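Phosphotriesterase family protein (Listeria monocytogenes serotype 4b str. H7858, PDB 3PNZ) probably hydrolyses phosphorylated sugar lactones, as a zinc-dependent lactonase of the phosphotriesterase family with the amidohydrolase barrel fold. Local coordinates at residues G94-K106 / G114-T126. Residues are numbered along the deposited sequence; the frame is centred on the assembly and turned at random.
Sequences GFNKSFLWDGKIK and GDFETYYEWIENT. With PO4 (phosphate ion), chain K.
Glu117 O takes the N-H of Ile105 at 2.9 Å in a nearly straight bond (172°), and Lys104 CA lies 3.4 Å from Glu117 O, a CA-H...O contact. With a weak bond from Tyr119 N to Gly103 O, the Ile105 bond flanks the isolated bridge of Lys104 with Thr118. Thr118 is the N-cap of helix 119-124: its OG1 accepts a hydrogen bond from Glu121 N. Within the first turn, Tyr120 N donates to Trp101 O (2.9 Å), joining the helix start to the 3-10 segment 98-102. The Tyr120 ring lies across Trp101, whose CB sits over the ring centre, 3.6 Å from the centroid; the indole turns its edge to that same ring, planes at 80°. Trp101 CG stands anti to its carbonyl carbon (chi1 -61°), which slips the indole between Ser98 CA on one face and Ile123 CD1 on the other. Asp70 binds Trp101 NE1. Ile105 CG1 lies over one face of the Tyr119 ring; its CD1 packs on Phe116 CB and on Phe116 O, a buried carbonyl without polar partner in the model. Backbone bonds and the sandwiched indole thus tie the loop after barrel strand 88-92 to the helix; in the same loop Asn96 ND2 and Lys97 NZ bind a phosphate, probably from crystallisation liquor, near zinc ligand His187, hinting where substrate phosphate might bind.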
loop_
_atom_site.group_PDB
_atom_site.type_symbol
_atom_site.label_atom_id
_atom_site.label_comp_id
_atom_site.label_asym_id
_atom_site.label_seq_id
_atom_site.Cartn_x
_atom_site.Cartn_y
_atom_site.Cartn_z
ATOM N N GLY A 94 -1.606 8.694 6.569
ATOM C CA GLY A 94 -0.903 8.098 7.692
ATOM C C GLY A 94 0.599 7.978 7.507
ATOM O O GLY A 94 1.220 8.839 6.899
ATOM N N PHE A 95 1.163 6.875 8.000
ATOM C CA PHE A 95 2.611 6.748 8.171
ATOM C C PHE A 95 3.146 5.470 7.514
ATOM O O PHE A 95 2.433 4.475 7.430
ATOM C CB PHE A 95 2.937 6.737 9.672
ATOM C CG PHE A 95 2.189 7.774 10.465
ATOM C CD1 PHE A 95 2.734 9.033 10.679
ATOM C CD2 PHE A 95 0.936 7.497 10.986
ATOM C CE1 PHE A 95 2.049 9.992 11.399
ATOM C CE2 PHE A 95 0.239 8.453 11.711
ATOM C CZ PHE A 95 0.797 9.707 11.918
ATOM N N ASN A 96 4.405 5.492 7.061
ATOM C CA ASN A 96 4.998 4.341 6.357
ATOM C C ASN A 96 5.897 3.462 7.234
ATOM O O ASN A 96 5.698 2.248 7.288
ATOM C CB ASN A 96 5.742 4.804 5.094
ATOM C CG ASN A 96 6.322 3.644 4.264
ATOM O OD1 ASN A 96 6.813 3.861 3.155
ATOM N ND2 ASN A 96 6.269 2.426 4.792
ATOM N N LYS A 97 6.878 4.063 7.912
ATOM C CA LYS A 97 7.841 3.317 8.736
ATOM C C LYS A 97 8.799 4.268 9.476
ATOM O O LYS A 97 9.236 5.264 8.906
ATOM C CB LYS A 97 8.636 2.312 7.884
ATOM C CG LYS A 97 9.281 2.904 6.632
ATOM C CD LYS A 97 9.678 1.796 5.671
ATOM C CE LYS A 97 10.220 2.339 4.367
ATOM N NZ LYS A 97 10.371 1.246 3.348
ATOM N N SER A 98 9.138 3.945 10.721
ATOM C CA SER A 98 9.785 4.908 11.617
ATOM C C SER A 98 11.198 5.348 11.243
ATOM O O SER A 98 11.615 6.437 11.635
ATOM C CB SER A 98 9.772 4.424 13.069
ATOM O OG SER A 98 10.646 3.319 13.246
ATOM N N PHE A 99 11.942 4.535 10.498
ATOM C CA PHE A 99 13.290 4.961 10.121
ATOM C C PHE A 99 13.257 6.191 9.211
ATOM O O PHE A 99 14.184 6.998 9.214
ATOM C CB PHE A 99 14.157 3.807 9.563
ATOM C CG PHE A 99 13.939 3.492 8.096
ATOM C CD1 PHE A 99 14.402 4.345 7.101
ATOM C CD2 PHE A 99 13.327 2.305 7.713
ATOM C CE1 PHE A 99 14.224 4.041 5.753
ATOM C CE2 PHE A 99 13.146 1.994 6.365
ATOM C CZ PHE A 99 13.595 2.864 5.387
ATOM N N LEU A 100 12.165 6.354 8.469
ATOM C CA LEU A 100 11.985 7.527 7.613
ATOM C C LEU A 100 11.824 8.816 8.409
ATOM O O LEU A 100 11.964 9.911 7.862
ATOM C CB LEU A 100 10.739 7.362 6.742
ATOM C CG LEU A 100 10.748 6.227 5.727
ATOM C CD1 LEU A 100 9.347 6.076 5.141
ATOM C CD2 LEU A 100 11.787 6.514 4.651
ATOM N N TRP A 101 11.503 8.692 9.688
ATOM C CA TRP A 101 11.091 9.858 10.469
ATOM C C TRP A 101 12.239 10.807 10.801
ATOM O O TRP A 101 12.019 11.890 11.349
ATOM C CB TRP A 101 10.341 9.427 11.732
ATOM C CG TRP A 101 9.092 8.673 11.398
ATOM C CD1 TRP A 101 8.515 8.556 10.161
ATOM C CD2 TRP A 101 8.263 7.936 12.298
ATOM N NE1 TRP A 101 7.382 7.783 10.239
ATOM C CE2 TRP A 101 7.206 7.386 11.540
ATOM C CE3 TRP A 101 8.315 7.673 13.669
ATOM C CZ2 TRP A 101 6.210 6.598 12.110
ATOM C CZ3 TRP A 101 7.318 6.889 14.238
ATOM C CH2 TRP A 101 6.280 6.364 13.456
ATOM N N ASP A 102 13.458 10.406 10.459
ATOM C CA ASP A 102 14.613 11.281 10.625
ATOM C C ASP A 102 14.555 12.402 9.590
ATOM O O ASP A 102 15.163 13.459 9.772
ATOM C CB ASP A 102 15.911 10.489 10.475
ATOM C CG ASP A 102 17.149 11.358 10.636
ATOM O OD1 ASP A 102 17.422 11.809 11.771
ATOM O OD2 ASP A 102 17.853 11.583 9.625
ATOM N N GLY A 103 13.817 12.161 8.508
ATOM C CA GLY A 103 13.690 13.121 7.427
ATOM C C GLY A 103 13.105 14.453 7.861
ATOM O O GLY A 103 12.301 14.524 8.793
ATOM N N LYS A 104 13.519 15.513 7.177
ATOM C CA LYS A 104 13.012 16.850 7.464
ATOM C C LYS A 104 11.598 17.082 6.932
ATOM O O LYS A 104 11.236 16.627 5.846
ATOM C CB LYS A 104 13.966 17.914 6.915
ATOM C CG LYS A 104 15.253 18.033 7.704
ATOM C CD LYS A 104 16.171 19.083 7.103
ATOM C CE LYS A 104 17.432 19.249 7.936
ATOM N NZ LYS A 104 18.340 20.281 7.361
ATOM N N ILE A 105 10.804 17.797 7.716
ATOM C CA ILE A 105 9.458 18.164 7.310
ATOM C C ILE A 105 9.515 19.288 6.288
ATOM O O ILE A 105 10.141 20.325 6.527
ATOM C CB ILE A 105 8.627 18.587 8.526
ATOM C CG1 ILE A 105 8.378 17.369 9.419
ATOM C CG2 ILE A 105 7.314 19.238 8.087
ATOM C CD1 ILE A 105 7.727 17.699 10.736
ATOM N N LYS A 106 8.879 19.071 5.141
ATOM C CA LYS A 106 8.893 20.065 4.074
ATOM C C LYS A 106 8.050 21.277 4.466
ATOM O O LYS A 106 7.167 21.178 5.323
ATOM C CB LYS A 106 8.414 19.458 2.753
ATOM C CG LYS A 106 7.017 18.859 2.797
ATOM C CD LYS A 106 6.684 18.175 1.483
ATOM C CE LYS A 106 5.265 17.625 1.465
ATOM N NZ LYS A 106 4.984 16.904 0.183
ATOM N N GLY A 114 2.416 21.419 11.869
ATOM C CA GLY A 114 3.021 22.233 12.905
ATOM C C GLY A 114 4.474 22.517 12.586
ATOM O O GLY A 114 5.049 21.913 11.679
ATOM N N ASP A 115 5.072 23.440 13.331
ATOM C CA ASP A 115 6.452 23.830 13.087
ATOM C C ASP A 115 7.419 22.845 13.738
ATOM O O ASP A 115 7.989 23.118 14.799
ATOM C CB ASP A 115 6.713 25.247 13.596
ATOM C CG ASP A 115 8.010 25.828 13.064
ATOM O OD1 ASP A 115 8.518 25.316 12.042
ATOM O OD2 ASP A 115 8.519 26.800 13.665
ATOM N N PHE A 116 7.594 21.696 13.096
ATOM C CA PHE A 116 8.511 20.674 13.580
ATOM C C PHE A 116 9.613 20.445 12.550
ATOM O O PHE A 116 9.372 20.513 11.346
ATOM C CB PHE A 116 7.767 19.363 13.841
ATOM C CG PHE A 116 6.801 19.423 14.994
ATOM C CD1 PHE A 116 7.262 19.422 16.300
ATOM C CD2 PHE A 116 5.437 19.454 14.771
ATOM C CE1 PHE A 116 6.381 19.461 17.366
ATOM C CE2 PHE A 116 4.547 19.494 15.829
ATOM C CZ PHE A 116 5.020 19.496 17.131
ATOM N N GLU A 117 10.819 20.170 13.029
ATOM C CA GLU A 117 11.966 19.972 12.150
ATOM C C GLU A 117 11.862 18.653 11.388
ATOM O O GLU A 117 12.014 18.617 10.169
ATOM C CB GLU A 117 13.266 20.009 12.956
ATOM C CG GLU A 117 14.531 19.994 12.106
ATOM C CD GLU A 117 14.669 21.239 11.242
ATOM O OE1 GLU A 117 14.091 22.287 11.610
ATOM O OE2 GLU A 117 15.354 21.170 10.198
ATOM N N THR A 118 11.594 17.578 12.124
ATOM C CA THR A 118 11.553 16.230 11.558
ATOM C C THR A 118 10.243 15.532 11.920
ATOM O O THR A 118 9.517 15.978 12.806
ATOM C CB THR A 118 12.690 15.370 12.122
ATOM O OG1 THR A 118 12.505 15.215 13.532
ATOM C CG2 THR A 118 14.047 16.026 11.859
ATOM N N TYR A 119 9.946 14.427 11.244
ATOM C CA TYR A 119 8.763 13.651 11.588
ATOM C C TYR A 119 8.873 13.087 12.993
ATOM O O TYR A 119 7.874 12.978 13.704
ATOM C CB TYR A 119 8.572 12.494 10.616
ATOM C CG TYR A 119 8.334 12.905 9.193
ATOM C CD1 TYR A 119 7.056 13.220 8.746
ATOM C CD2 TYR A 119 9.379 12.941 8.282
ATOM C CE1 TYR A 119 6.832 13.586 7.434
ATOM C CE2 TYR A 119 9.167 13.301 6.970
ATOM C CZ TYR A 119 7.892 13.618 6.550
ATOM O OH TYR A 119 7.682 13.968 5.241
ATOM N N TYR A 120 10.083 12.700 13.391
ATOM C CA TYR A 120 10.285 12.195 14.739
ATOM C C TYR A 120 9.847 13.247 15.752
ATOM O O TYR A 120 9.155 12.937 16.717
ATOM C CB TYR A 120 11.753 11.841 14.999
ATOM C CG TYR A 120 12.138 10.393 14.758
ATOM C CD1 TYR A 120 13.168 10.068 13.877
ATOM C CD2 TYR A 120 11.494 9.355 15.426
ATOM C CE1 TYR A 120 13.538 8.746 13.660
ATOM C CE2 TYR A 120 11.852 8.026 15.209
ATOM C CZ TYR A 120 12.877 7.731 14.327
ATOM O OH TYR A 120 13.250 6.421 14.111
ATOM N N GLU A 121 10.268 14.492 15.539
ATOM C CA GLU A 121 9.938 15.545 16.490
ATOM C C GLU A 121 8.424 15.732 16.552
ATOM O O GLU A 121 7.842 15.826 17.632
ATOM C CB GLU A 121 10.628 16.860 16.134
ATOM C CG GLU A 121 10.431 17.934 17.206
ATOM C CD GLU A 121 11.046 19.277 16.844
ATOM O OE1 GLU A 121 11.526 19.971 17.767
ATOM O OE2 GLU A 121 11.050 19.641 15.647
ATOM N N TRP A 122 7.798 15.774 15.381
ATOM C CA TRP A 122 6.350 15.906 15.273
ATOM C C TRP A 122 5.633 14.799 16.032
ATOM O O TRP A 122 4.801 15.061 16.899
ATOM C CB TRP A 122 5.938 15.899 13.801
ATOM C CG TRP A 122 4.469 15.695 13.541
ATOM C CD1 TRP A 122 3.421 16.277 14.204
ATOM C CD2 TRP A 122 3.891 14.870 12.522
ATOM N NE1 TRP A 122 2.227 15.851 13.664
ATOM C CE2 TRP A 122 2.489 14.988 12.632
ATOM C CE3 TRP A 122 4.423 14.030 11.538
ATOM C CZ2 TRP A 122 1.614 14.304 11.787
ATOM C CZ3 TRP A 122 3.554 13.350 10.701
ATOM C CH2 TRP A 122 2.163 13.493 10.830
ATOM N N ILE A 123 5.973 13.556 15.712
ATOM C CA ILE A 123 5.265 12.410 16.258
ATOM C C ILE A 123 5.501 12.253 17.757
ATOM O O ILE A 123 4.586 11.911 18.504
ATOM C CB ILE A 123 5.621 11.127 15.481
ATOM C CG1 ILE A 123 5.112 11.256 14.040
ATOM C CG2 ILE A 123 5.038 9.903 16.176
ATOM C CD1 ILE A 123 5.666 10.230 13.062
ATOM N N GLU A 124 6.719 12.546 18.201
ATOM C CA GLU A 124 7.049 12.447 19.615
ATOM C C GLU A 124 6.286 13.482 20.446
ATOM O O GLU A 124 5.835 13.192 21.555
ATOM C CB GLU A 124 8.563 12.598 19.817
ATOM C CG GLU A 124 8.998 12.613 21.270
ATOM C CD GLU A 124 8.586 11.357 22.021
ATOM O OE1 GLU A 124 9.266 10.321 21.859
ATOM O OE2 GLU A 124 7.589 11.406 22.779
ATOM N N ASN A 125 6.118 14.679 19.893
ATOM C CA ASN A 125 5.560 15.793 20.655
ATOM C C ASN A 125 4.094 16.116 20.381
ATOM O O ASN A 125 3.591 17.162 20.792
ATOM C CB ASN A 125 6.435 17.033 20.471
ATOM C CG ASN A 125 7.824 16.844 21.049
ATOM O OD1 ASN A 125 8.008 16.868 22.267
ATOM N ND2 ASN A 125 8.807 16.639 20.181
ATOM N N THR A 126 3.403 15.207 19.701
ATOM C CA THR A 126 1.997 15.391 19.377
ATOM C C THR A 126 1.196 14.268 20.020
ATOM O O THR A 126 1.626 13.114 20.011
ATOM C CB THR A 126 1.793 15.394 17.852
ATOM O OG1 THR A 126 2.552 16.463 17.276
ATOM C CG2 THR A 126 0.326 15.554 17.486
HETATM P P PO4 K . 7.989 0.970 1.280
HETATM O O1 PO4 K . 7.739 2.402 0.866
HETATM O O2 PO4 K . 7.733 0.848 2.759
HETATM O O3 PO4 K . 7.070 0.022 0.565
HETATM O O4 PO4 K . 9.398 0.567 0.923
HETATM O O HOH W 1 8.511 16.262 4.545
#